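Local coordinates for MmcQ/YjbR family DNA-binding protein (Pseudomonas syringae pv. tomato, PDB 3H9X) that probably binds DNA, as a member of the MmcQ/YjbR family with a "double wing" DNA-binding motif, although its cellular role is not established, at residues Gln5-Ala10 / Ala41-Ile46; His20-Glu23 / Ala29-Arg32; Ile92-Asn97 / Lys103-Leu108. All coordinates share one frame; numbering follows the deposited sequence.

Contact 1 of 3, residues Gln5-Ala10 / Ala41-Ile46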
ATOM      1  N   GLN A   5       9.164  -8.135   4.279  1.00 47.86           N
ATOM      2  CA  GLN A   5       9.857  -6.981   4.852  1.00 46.39           C
ATOM      3  C   GLN A   5       8.910  -5.858   5.224  1.00 49.67           C
ATOM      4  O   GLN A   5       9.175  -5.088   6.153  1.00 50.45           O
ATOM      5  CB  GLN A   5      10.895  -6.454   3.874  1.00 42.65           C
ATOM      6  CG  GLN A   5      11.866  -7.508   3.410  1.00 43.63           C
ATOM      7  CD  GLN A   5      12.733  -7.005   2.289  1.00 47.67           C
ATOM      8  OE1 GLN A   5      12.251  -6.347   1.367  1.00 43.81           O
ATOM      9  NE2 GLN A   5      14.017  -7.324   2.345  1.00 59.86           N
ATOM     10  N   PHE A   6       7.811  -5.760   4.481  1.00 49.55           N
ATOM     11  CA  PHE A   6       6.808  -4.742   4.725  1.00 34.01           C
ATOM     12  C   PHE A   6       6.041  -4.998   6.010  1.00 36.44           C
ATOM     13  O   PHE A   6       6.058  -4.153   6.890  1.00 44.72           O
ATOM     14  CB  PHE A   6       5.835  -4.664   3.553  1.00 33.39           C
ATOM     15  CG  PHE A   6       4.638  -3.807   3.829  1.00 39.04           C
ATOM     16  CD1 PHE A   6       3.485  -4.350   4.395  1.00 36.03           C
ATOM     17  CD2 PHE A   6       4.686  -2.436   3.600  1.00 35.38           C
ATOM     18  CE1 PHE A   6       2.412  -3.535   4.735  1.00 36.11           C
ATOM     19  CE2 PHE A   6       3.620  -1.619   3.938  1.00 30.88           C
ATOM     20  CZ  PHE A   6       2.483  -2.167   4.506  1.00 36.18           C
ATOM     21  N   ILE A   7       5.380  -6.152   6.138  1.00 39.58           N
ATOM     22  CA  ILE A   7       4.608  -6.421   7.359  1.00 47.52           C
ATOM     23  C   ILE A   7       5.490  -6.334   8.605  1.00 50.70           C
ATOM     24  O   ILE A   7       5.013  -6.021   9.701  1.00 57.17           O
ATOM     25  CB  ILE A   7       3.868  -7.810   7.334  1.00 42.09           C
ATOM     26  CG1 ILE A   7       4.713  -8.883   8.000  1.00 50.80           C
ATOM     27  CG2 ILE A   7       3.493  -8.193   5.924  1.00 38.64           C
ATOM     28  CD1 ILE A   7       4.379  -9.099   9.470  1.00 52.65           C
ATOM     29  N   ASP A   8       6.778  -6.607   8.437  1.00 52.25           N
ATOM     30  CA  ASP A   8       7.706  -6.538   9.552  1.00 54.06           C
ATOM     31  C   ASP A   8       7.971  -5.079   9.900  1.00 54.67           C
ATOM     32  O   ASP A   8       7.915  -4.695  11.069  1.00 59.50           O
ATOM     33  CB  ASP A   8       9.022  -7.232   9.203  1.00 61.10           C
ATOM     34  CG  ASP A   8       8.900  -8.747   9.186  1.00 77.40           C
ATOM     35  OD1 ASP A   8       9.844  -9.413   8.701  1.00 84.15           O
ATOM     36  OD2 ASP A   8       7.868  -9.279   9.662  1.00 80.62           O
ATOM     37  N   TYR A   9       8.248  -4.253   8.899  1.00 45.45           N
ATOM     38  CA  TYR A   9       8.507  -2.852   9.183  1.00 45.08           C
ATOM     39  C   TYR A   9       7.341  -2.212   9.941  1.00 45.96           C
ATOM     40  O   TYR A   9       7.552  -1.438  10.865  1.00 41.57           O
ATOM     41  CB  TYR A   9       8.802  -2.101   7.884  1.00 39.86           C
ATOM     42  CG  TYR A   9       8.913  -0.600   8.045  1.00 48.66           C
ATOM     43  CD1 TYR A   9       7.796   0.218   7.918  1.00 48.52           C
ATOM     44  CD2 TYR A   9      10.142   0.010   8.282  1.00 50.78           C
ATOM     45  CE1 TYR A   9       7.901   1.598   8.013  1.00 51.43           C
ATOM     46  CE2 TYR A   9      10.254   1.397   8.382  1.00 50.98           C
ATOM     47  CZ  TYR A   9       9.134   2.178   8.244  1.00 49.22           C
ATOM     48  OH  TYR A   9       9.239   3.544   8.333  1.00 67.17           O
ATOM     49  N   ALA A  10       6.116  -2.558   9.561  1.00 47.98           N
ATOM     50  CA  ALA A  10       4.925  -2.010  10.206  1.00 55.08           C
ATOM     51  C   ALA A  10       4.831  -2.425  11.665  1.00 57.24           C
ATOM     52  O   ALA A  10       4.469  -1.619  12.523  1.00 57.31           O
ATOM     53  CB  ALA A  10       3.675  -2.458   9.470  1.00 55.95           C
ATOM     54  N   ALA A  41      -2.796   1.506   5.374  1.00 28.57           N
ATOM     55  CA  ALA A  41      -2.035   0.612   4.512  1.00 31.83           C
ATOM     56  C   ALA A  41      -2.867  -0.621   4.121  1.00 33.98           C
ATOM     57  O   ALA A  41      -3.458  -1.280   4.981  1.00 20.54           O
ATOM     58  CB  ALA A  41      -0.766   0.173   5.231  1.00 22.08           C
ATOM     59  N   LEU A  42      -2.903  -0.921   2.821  1.00 38.04           N
ATOM     60  CA  LEU A  42      -3.644  -2.067   2.286  1.00 38.58           C
ATOM     61  C   LEU A  42      -2.697  -2.950   1.466  1.00 43.44           C
ATOM     62  O   LEU A  42      -2.280  -2.586   0.361  1.00 50.11           O
ATOM     63  CB  LEU A  42      -4.772  -1.590   1.369  1.00 38.09           C
ATOM     64  CG  LEU A  42      -6.108  -2.346   1.297  1.00 37.03           C
ATOM     65  CD1 LEU A  42      -6.776  -1.969  -0.015  1.00 40.07           C
ATOM     66  CD2 LEU A  42      -5.931  -3.848   1.375  1.00 22.32           C
ATOM     67  N   LEU A  43      -2.371  -4.113   2.012  1.00 38.67           N
ATOM     68  CA  LEU A  43      -1.484  -5.055   1.358  1.00 33.35           C
ATOM     69  C   LEU A  43      -2.338  -6.030   0.570  1.00 33.94           C
ATOM     70  O   LEU A  43      -3.284  -6.587   1.111  1.00 34.18           O
ATOM     71  CB  LEU A  43      -0.681  -5.812   2.412  1.00 35.45           C
ATOM     72  CG  LEU A  43       0.236  -6.921   1.932  1.00 25.90           C
ATOM     73  CD1 LEU A  43       1.341  -6.318   1.130  1.00 16.98           C
ATOM     74  CD2 LEU A  43       0.772  -7.691   3.112  1.00 21.63           C
HETATM   75  N   MSE A  44      -2.010  -6.227  -0.705  1.00 40.06           N
HETATM   76  CA  MSE A  44      -2.754  -7.152  -1.554  1.00 38.58           C
HETATM   77  C   MSE A  44      -1.886  -7.857  -2.567  1.00 39.64           C
HETATM   78  O   MSE A  44      -0.877  -7.333  -3.013  1.00 41.39           O
HETATM   79  CB  MSE A  44      -3.831  -6.424  -2.342  1.00 40.25           C
HETATM   80  CG  MSE A  44      -4.908  -5.766  -1.528  1.00 53.35           C
HETATM   81 SE   MSE A  44      -6.123  -4.767  -2.699  1.00 70.45          SE
HETATM   82  CE  MSE A  44      -5.118  -3.127  -2.841  1.00 63.52           C
ATOM     83  N   ASP A  45      -2.324  -9.048  -2.942  1.00 41.38           N
ATOM     84  CA  ASP A  45      -1.665  -9.857  -3.951  1.00 39.09           C
ATOM     85  C   ASP A  45      -2.654  -9.855  -5.113  1.00 40.04           C
ATOM     86  O   ASP A  45      -3.707 -10.478  -5.015  1.00 41.33           O
ATOM     87  CB  ASP A  45      -1.483 -11.277  -3.439  1.00 42.60           C
ATOM     88  CG  ASP A  45      -0.984 -12.217  -4.508  1.00 50.69           C
ATOM     89  OD1 ASP A  45       0.148 -11.997  -4.999  1.00 44.61           O
ATOM     90  OD2 ASP A  45      -1.720 -13.173  -4.850  1.00 48.96           O
ATOM     91  N   ILE A  46      -2.328  -9.165  -6.202  1.00 38.70           N
ATOM     92  CA  ILE A  46      -3.256  -9.077  -7.333  1.00 38.96           C
ATOM     93  C   ILE A  46      -2.670  -9.409  -8.699  1.00 39.40           C
ATOM     94  O   ILE A  46      -1.449  -9.467  -8.871  1.00 38.13           O
ATOM     95  CB  ILE A  46      -3.867  -7.654  -7.449  1.00 37.49           C
ATOM     96  CG1 ILE A  46      -2.751  -6.635  -7.705  1.00 39.17           C
ATOM     97  CG2 ILE A  46      -4.626  -7.311  -6.183  1.00 34.03           C
ATOM     98  CD1 ILE A  46      -3.233  -5.260  -8.108  1.00 43.78           C
TER

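Contact 2 of 3, residues His20-Glu23 / Ala29-Arg32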
ATOM      1  N   HIS A  20      -6.953  -9.200   8.581  1.00 50.99           N
ATOM      2  CA  HIS A  20      -7.408  -9.833   7.352  1.00 45.69           C
ATOM      3  C   HIS A  20      -8.916  -9.853   7.355  1.00 46.61           C
ATOM      4  O   HIS A  20      -9.534 -10.839   7.753  1.00 48.04           O
ATOM      5  CB  HIS A  20      -6.862 -11.255   7.269  1.00 33.42           C
ATOM      6  CG  HIS A  20      -5.386 -11.333   7.477  1.00 28.78           C
ATOM      7  ND1 HIS A  20      -4.478 -10.941   6.519  1.00 34.50           N
ATOM      8  CD2 HIS A  20      -4.658 -11.658   8.572  1.00 27.28           C
ATOM      9  CE1 HIS A  20      -3.256 -11.018   7.013  1.00 29.61           C
ATOM     10  NE2 HIS A  20      -3.338 -11.450   8.258  1.00 31.27           N
ATOM     11  N   PRO A  21      -9.532  -8.752   6.908  1.00 44.54           N
ATOM     12  CA  PRO A  21     -10.984  -8.602   6.849  1.00 40.97           C
ATOM     13  C   PRO A  21     -11.694  -9.551   5.909  1.00 36.92           C
ATOM     14  O   PRO A  21     -12.784 -10.019   6.215  1.00 39.20           O
ATOM     15  CB  PRO A  21     -11.163  -7.156   6.407  1.00 46.55           C
ATOM     16  CG  PRO A  21      -9.940  -6.487   6.918  1.00 49.37           C
ATOM     17  CD  PRO A  21      -8.873  -7.485   6.565  1.00 40.25           C
ATOM     18  N   TRP A  22     -11.079  -9.810   4.758  1.00 40.62           N
ATOM     19  CA  TRP A  22     -11.654 -10.678   3.729  1.00 45.10           C
ATOM     20  C   TRP A  22     -11.340 -12.147   3.906  1.00 47.51           C
ATOM     21  O   TRP A  22     -10.186 -12.555   3.886  1.00 54.32           O
ATOM     22  CB  TRP A  22     -11.167 -10.247   2.347  1.00 42.88           C
ATOM     23  CG  TRP A  22     -11.531  -8.853   2.009  1.00 41.09           C
ATOM     24  CD1 TRP A  22     -12.712  -8.414   1.480  1.00 41.49           C
ATOM     25  CD2 TRP A  22     -10.729  -7.692   2.221  1.00 43.41           C
ATOM     26  NE1 TRP A  22     -12.690  -7.043   1.345  1.00 33.07           N
ATOM     27  CE2 TRP A  22     -11.478  -6.576   1.789  1.00 39.21           C
ATOM     28  CE3 TRP A  22      -9.437  -7.482   2.728  1.00 43.24           C
ATOM     29  CZ2 TRP A  22     -10.990  -5.277   1.860  1.00 31.59           C
ATOM     30  CZ3 TRP A  22      -8.954  -6.184   2.798  1.00 31.94           C
ATOM     31  CH2 TRP A  22      -9.727  -5.103   2.360  1.00 38.08           C
ATOM     32  N   GLU A  23     -12.385 -12.941   4.055  1.00 53.68           N
ATOM     33  CA  GLU A  23     -12.242 -14.372   4.230  1.00 53.83           C
ATOM     34  C   GLU A  23     -11.813 -14.990   2.912  1.00 53.37           C
ATOM     35  O   GLU A  23     -10.982 -15.892   2.873  1.00 56.40           O
ATOM     36  CB  GLU A  23     -13.580 -14.967   4.681  1.00 59.25           C
ATOM     37  CG  GLU A  23     -14.768 -14.699   3.723  1.00 78.94           C
ATOM     38  CD  GLU A  23     -15.279 -13.244   3.717  1.00 91.03           C
ATOM     39  OE1 GLU A  23     -15.956 -12.829   4.687  1.00 92.37           O
ATOM     40  OE2 GLU A  23     -15.001 -12.517   2.733  1.00 91.78           O
ATOM     41  N   ALA A  29      -4.287  -7.816   3.401  1.00 33.89           N
ATOM     42  CA  ALA A  29      -4.109  -7.459   4.800  1.00 28.21           C
ATOM     43  C   ALA A  29      -4.158  -5.951   4.959  1.00 32.15           C
ATOM     44  O   ALA A  29      -3.540  -5.230   4.186  1.00 39.90           O
ATOM     45  CB  ALA A  29      -2.781  -7.979   5.302  1.00 36.18           C
ATOM     46  N   VAL A  30      -4.899  -5.469   5.954  1.00 33.62           N
ATOM     47  CA  VAL A  30      -4.982  -4.027   6.190  1.00 39.92           C
ATOM     48  C   VAL A  30      -4.231  -3.643   7.462  1.00 38.07           C
ATOM     49  O   VAL A  30      -4.044  -4.464   8.355  1.00 34.91           O
ATOM     50  CB  VAL A  30      -6.472  -3.507   6.270  1.00 43.25           C
ATOM     51  CG1 VAL A  30      -7.253  -3.951   5.053  1.00 40.38           C
ATOM     52  CG2 VAL A  30      -7.142  -3.969   7.533  1.00 41.64           C
ATOM     53  N   PHE A  31      -3.773  -2.400   7.517  1.00 43.00           N
ATOM     54  CA  PHE A  31      -3.056  -1.907   8.681  1.00 47.54           C
ATOM     55  C   PHE A  31      -3.766  -0.655   9.155  1.00 49.05           C
ATOM     56  O   PHE A  31      -3.864   0.324   8.413  1.00 51.86           O
ATOM     57  CB  PHE A  31      -1.604  -1.583   8.329  1.00 48.82           C
ATOM     58  CG  PHE A  31      -0.804  -2.786   7.934  1.00 54.73           C
ATOM     59  CD1 PHE A  31      -1.083  -3.463   6.752  1.00 51.26           C
ATOM     60  CD2 PHE A  31       0.209  -3.267   8.759  1.00 59.35           C
ATOM     61  CE1 PHE A  31      -0.375  -4.601   6.398  1.00 53.53           C
ATOM     62  CE2 PHE A  31       0.928  -4.408   8.415  1.00 57.24           C
ATOM     63  CZ  PHE A  31       0.636  -5.075   7.230  1.00 58.78           C
ATOM     64  N   ARG A  32      -4.276  -0.683  10.380  1.00 50.57           N
ATOM     65  CA  ARG A  32      -4.975   0.479  10.909  1.00 51.78           C
ATOM     66  C   ARG A  32      -4.522   0.847  12.311  1.00 47.87           C
ATOM     67  O   ARG A  32      -3.703   0.155  12.916  1.00 40.83           O
ATOM     68  CB  ARG A  32      -6.478   0.233  10.916  1.00 52.04           C
ATOM     69  CG  ARG A  32      -6.931  -0.850  11.865  1.00 56.95           C
ATOM     70  CD  ARG A  32      -7.326  -2.106  11.121  1.00 61.96           C
ATOM     71  NE  ARG A  32      -7.903  -3.086  12.032  1.00 64.44           N
ATOM     72  CZ  ARG A  32      -9.059  -2.922  12.670  1.00 60.26           C
ATOM     73  NH1 ARG A  32      -9.510  -3.864  13.487  1.00 55.73           N
ATOM     74  NH2 ARG A  32      -9.771  -1.823  12.482  1.00 49.02           N
TER

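Contact 3 of 3, residues Ile92-Asn97 / Lys103-Leu108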
ATOM      1  N   ILE A  92      -3.028   5.724  -3.297  1.00 31.68           N
ATOM      2  CA  ILE A  92      -1.951   5.391  -4.212  1.00 25.90           C
ATOM      3  C   ILE A  92      -1.637   3.922  -4.057  1.00 28.66           C
ATOM      4  O   ILE A  92      -1.760   3.378  -2.969  1.00 24.26           O
ATOM      5  CB  ILE A  92      -0.718   6.226  -3.835  1.00 29.53           C
ATOM      6  CG1 ILE A  92      -0.833   7.584  -4.487  1.00 38.46           C
ATOM      7  CG2 ILE A  92       0.548   5.584  -4.283  1.00 34.48           C
ATOM      8  CD1 ILE A  92      -0.914   7.460  -5.975  1.00 48.27           C
ATOM      9  N   THR A  93      -1.247   3.273  -5.147  1.00 30.27           N
ATOM     10  CA  THR A  93      -0.909   1.853  -5.088  1.00 34.61           C
ATOM     11  C   THR A  93       0.571   1.721  -5.411  1.00 31.59           C
ATOM     12  O   THR A  93       0.990   2.052  -6.512  1.00 32.96           O
ATOM     13  CB  THR A  93      -1.726   1.014  -6.116  1.00 30.34           C
ATOM     14  OG1 THR A  93      -3.104   0.969  -5.722  1.00 32.49           O
ATOM     15  CG2 THR A  93      -1.185  -0.413  -6.204  1.00 27.24           C
ATOM     16  N   VAL A  94       1.365   1.256  -4.451  1.00 32.69           N
ATOM     17  CA  VAL A  94       2.799   1.095  -4.678  1.00 33.87           C
ATOM     18  C   VAL A  94       3.111  -0.371  -4.925  1.00 29.27           C
ATOM     19  O   VAL A  94       2.705  -1.256  -4.173  1.00 32.92           O
ATOM     20  CB  VAL A  94       3.659   1.623  -3.486  1.00 26.05           C
ATOM     21  CG1 VAL A  94       5.141   1.483  -3.812  1.00 24.65           C
ATOM     22  CG2 VAL A  94       3.338   3.084  -3.214  1.00 27.09           C
ATOM     23  N   LEU A  95       3.840  -0.618  -5.998  1.00 34.58           N
ATOM     24  CA  LEU A  95       4.197  -1.972  -6.362  1.00 38.71           C
ATOM     25  C   LEU A  95       5.410  -2.477  -5.567  1.00 40.57           C
ATOM     26  O   LEU A  95       6.485  -1.875  -5.630  1.00 35.87           O
ATOM     27  CB  LEU A  95       4.451  -2.011  -7.866  1.00 36.49           C
ATOM     28  CG  LEU A  95       4.782  -3.335  -8.532  1.00 43.92           C
ATOM     29  CD1 LEU A  95       6.269  -3.576  -8.454  1.00 41.45           C
ATOM     30  CD2 LEU A  95       3.976  -4.460  -7.884  1.00 43.88           C
ATOM     31  N   LEU A  96       5.212  -3.558  -4.798  1.00 39.51           N
ATOM     32  CA  LEU A  96       6.278  -4.167  -3.996  1.00 37.17           C
ATOM     33  C   LEU A  96       7.126  -5.050  -4.893  1.00 37.03           C
ATOM     34  O   LEU A  96       6.626  -5.607  -5.866  1.00 36.37           O
ATOM     35  CB  LEU A  96       5.717  -5.024  -2.854  1.00 30.83           C
ATOM     36  CG  LEU A  96       4.968  -4.338  -1.716  1.00 28.34           C
ATOM     37  CD1 LEU A  96       4.654  -5.342  -0.614  1.00 28.59           C
ATOM     38  CD2 LEU A  96       5.811  -3.218  -1.177  1.00 23.33           C
ATOM     39  N   ASN A  97       8.398  -5.200  -4.534  1.00 40.89           N
ATOM     40  CA  ASN A  97       9.357  -5.975  -5.319  1.00 45.18           C
ATOM     41  C   ASN A  97       9.450  -5.182  -6.611  1.00 44.15           C
ATOM     42  O   ASN A  97       9.624  -5.746  -7.695  1.00 40.08           O
ATOM     43  CB  ASN A  97       8.865  -7.407  -5.610  1.00 39.79           C
ATOM     44  CG  ASN A  97       8.570  -8.206  -4.347  1.00 51.04           C
ATOM     45  OD1 ASN A  97       7.460  -8.160  -3.806  1.00 54.46           O
ATOM     46  ND2 ASN A  97       9.567  -8.941  -3.867  1.00 40.09           N
ATOM     47  N   LYS A 103      13.393   3.312   1.145  1.00 58.41           N
ATOM     48  CA  LYS A 103      13.401   4.578   1.887  1.00 53.11           C
ATOM     49  C   LYS A 103      12.192   5.416   1.498  1.00 50.89           C
ATOM     50  O   LYS A 103      11.445   5.867   2.371  1.00 57.14           O
ATOM     51  CB  LYS A 103      14.685   5.381   1.631  1.00 52.78           C
ATOM     52  CG  LYS A 103      14.878   6.555   2.616  1.00 58.97           C
ATOM     53  CD  LYS A 103      16.052   7.474   2.212  1.00 63.22           C
ATOM     54  CE  LYS A 103      15.678   8.314   0.981  1.00 67.47           C
ATOM     55  NZ  LYS A 103      16.816   9.048   0.304  1.00 61.76           N
ATOM     56  N   GLU A 104      12.008   5.623   0.190  1.00 45.81           N
ATOM     57  CA  GLU A 104      10.880   6.405  -0.333  1.00 45.32           C
ATOM     58  C   GLU A 104       9.561   5.760   0.107  1.00 48.37           C
ATOM     59  O   GLU A 104       8.586   6.451   0.389  1.00 45.56           O
ATOM     60  CB  GLU A 104      10.940   6.459  -1.856  1.00 47.37           C
ATOM     61  CG  GLU A 104       9.772   7.197  -2.515  1.00 58.57           C
ATOM     62  CD  GLU A 104       9.742   8.696  -2.213  1.00 67.72           C
ATOM     63  OE1 GLU A 104      10.751   9.400  -2.552  1.00 65.18           O
ATOM     64  OE2 GLU A 104       8.705   9.173  -1.652  1.00 58.20           O
ATOM     65  N   ILE A 105       9.540   4.430   0.162  1.00 46.36           N
ATOM     66  CA  ILE A 105       8.351   3.730   0.605  1.00 42.44           C
ATOM     67  C   ILE A 105       8.114   3.965   2.098  1.00 48.77           C
ATOM     68  O   ILE A 105       6.981   4.192   2.508  1.00 56.70           O
ATOM     69  CB  ILE A 105       8.460   2.209   0.363  1.00 45.90           C
ATOM     70  CG1 ILE A 105       8.400   1.906  -1.135  1.00 39.79           C
ATOM     71  CG2 ILE A 105       7.342   1.482   1.100  1.00 38.53           C
ATOM     72  CD1 ILE A 105       8.676   0.457  -1.482  1.00 29.89           C
ATOM     73  N   HIS A 106       9.162   3.907   2.918  1.00 54.20           N
ATOM     74  CA  HIS A 106       8.995   4.114   4.363  1.00 52.70           C
ATOM     75  C   HIS A 106       8.371   5.456   4.677  1.00 56.07           C
ATOM     76  O   HIS A 106       7.533   5.556   5.575  1.00 57.46           O
ATOM     77  CB  HIS A 106      10.335   4.010   5.094  1.00 51.75           C
ATOM     78  CG  HIS A 106      10.888   2.624   5.128  1.00 52.78           C
ATOM     79  ND1 HIS A 106      12.224   2.359   5.325  1.00 47.81           N
ATOM     80  CD2 HIS A 106      10.289   1.424   4.927  1.00 52.27           C
ATOM     81  CE1 HIS A 106      12.429   1.058   5.236  1.00 55.71           C
ATOM     82  NE2 HIS A 106      11.272   0.468   4.994  1.00 52.83           N
ATOM     83  N   SER A 107       8.783   6.487   3.941  1.00 54.68           N
ATOM     84  CA  SER A 107       8.253   7.825   4.160  1.00 50.77           C
ATOM     85  C   SER A 107       6.781   7.881   3.760  1.00 49.07           C
ATOM     86  O   SER A 107       5.972   8.500   4.461  1.00 53.06           O
ATOM     87  CB  SER A 107       9.068   8.861   3.380  1.00 49.81           C
ATOM     88  OG  SER A 107       9.059   8.590   1.995  1.00 64.29           O
ATOM     89  N   LEU A 108       6.433   7.227   2.648  1.00 43.56           N
ATOM     90  CA  LEU A 108       5.044   7.180   2.173  1.00 41.34           C
ATOM     91  C   LEU A 108       4.178   6.438   3.207  1.00 39.04           C
ATOM     92  O   LEU A 108       3.045   6.851   3.495  1.00 32.76           O
ATOM     93  CB  LEU A 108       4.974   6.493   0.802  1.00 36.92           C
ATOM     94  CG  LEU A 108       5.583   7.284  -0.374  1.00 28.88           C
ATOM     95  CD1 LEU A 108       5.714   6.404  -1.614  1.00 32.79           C
ATOM     96  CD2 LEU A 108       4.727   8.482  -0.681  1.00 23.22           C
TER

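Contact 1 of 3, residues Gln5-Ala10 / Ala41-Ile46
F6, whose ring meets A41 and L43, sits in a helical turn whose shortest polar bond runs from Y9 N to the carbonyl oxygen of Q5, 3.0 Å; the carbonyl oxygen of F6 itself accepts from A10 N. These bonds stay within the helix, and the contact with the strand is made wholly by apolar side chains. The F6 ring comes edge-on to A41, with CZ 4.1 Å from A41 CB near the ring plane. CG of F6 lies anti to the backbone N (chi1 170°), which carries the ring off the helix toward the strand. L43 divides its two methyls between neighbouring helix residues. Its CD1 approaches F6 CD1 obliquely at 4.4 Å, while its CD2 lies 3.9 Å from CG2 of I7. The side chains of I7 and L43 cross at a slant, and the far end of I7 leads away from the strand, leaving the CG2 branch to do the touching. Helix 3-13 thus lies on one face of the antiparallel sheet of this "double wing" fold, with 5-10 running nearly antiparallel to 41-46 (161°) and the two axes 11.0 Å apart at their closest. A41 and L43, two residues apart, point toward the helix, whereas L42 between them points away and touches V30. The buried F6 ring also packs edge-to-face against F31 and touches I62, so it spans strands 29-32, 39-47 and 58-65. Farther along the strand, D45 pairs with R58 in a salt bridge.

Contact 2 of 3, residues His20-Glu23 / Ala29-Arg32
V30 presents its two methyls to different residues of the loop: CG2 lies 3.8 Å from CG of P21, and CG1 lies 3.6 Å from CZ3 of W22. The CG and CD corner of the proline ring abuts the valine methyls, nearest CG2. W22 instead crosses V30 at about a right angle and brings up the six-membered part of its indole, CH2 following CZ3 at 3.8 Å from CG1. The valine torsion (chi1 -53°) sets CG1 anti to the carbonyl carbon and puts CG2 between the backbone N and that carbon, splitting the methyls between the two partners. P21 also packs on W22, its CB lying 4.1 Å above one face of the indole and displaced toward the rim. The loop between helix 3-13 and strand 29-32 is in this way laid against an outermost strand of the antiparallel sheet. H20 meets the neighbouring strand residue: its imidazole approaches A29 obliquely, with CE1 3.5 Å from A29 CB. A hydrogen bond from H20 ND1 to the backbone oxygen of Y28 restrains this ring, and D19, just before the segment, forms a salt bridge with R32.

Contact 3 of 3, residues Ile92-Asn97 / Lys103-Leu108
Apolar packing makes the whole of the direct contact, and V94 is its centre on the strand. Its CG1 meets CG1 of I105 at 4.2 Å, and its CG2 faces CD1 of L108 at 4.4 Å. With CG1 anti to the backbone N (chi1 -177°), the valine fork opens toward two helix residues three positions apart, both of which point toward the strand. The fit is modest in extent, 136 Å² in all, and the CA atoms of V94 and I105 lie 8.1 Å apart. The end of L96 comes nearer the helix without touching it. I105 also touches L100 in the connecting loop, and L108 reaches L64 and L74, which extends the hydrophobic layer beyond V94. This is a strand followed by a short loop and a helix, the C-terminal helix 102-115 folding back against the sheet that strand 91-95 has just completed. The hydrogen bonds nearby do not join the strand to the helix. In the helix, the carbonyl oxygen of E104 takes two donors from one face of its plane: S107 OG at 2.7 Å and L108 N at 3.2 Å. The hydroxyl comes in well above the carbonyl plane, 40° out of it, with a C=O to donor angle of 116°. The T93 hydroxyl oxygen ties its strand to D63 OD1 of strand 58-65 and to Y84 N.

All three contacts reach the same antiparallel sheet. Contact 2 falls within the chain span that contact 1 closes, its strand 29-32 lying beside strand 39-47; contact 3 follows later and brings in strand 91-95 and the last helix. The centre of contact 1 is about 10 Å from the centres of both others. It meets contact 2 through probable backbone hydrogen bonds, L43 N to A29 O and F31 N to A41 O, and where F6 and A10 pack on F31; it meets contact 3 where the methyls of L43 and L96 touch and the rings of Y9 and H106 stack. Contacts 2 and 3 lie about 18 Å apart between centres, on opposite sides of the chain's centre. Helices 3-13 and 102-115 therefore share one core with the sheet.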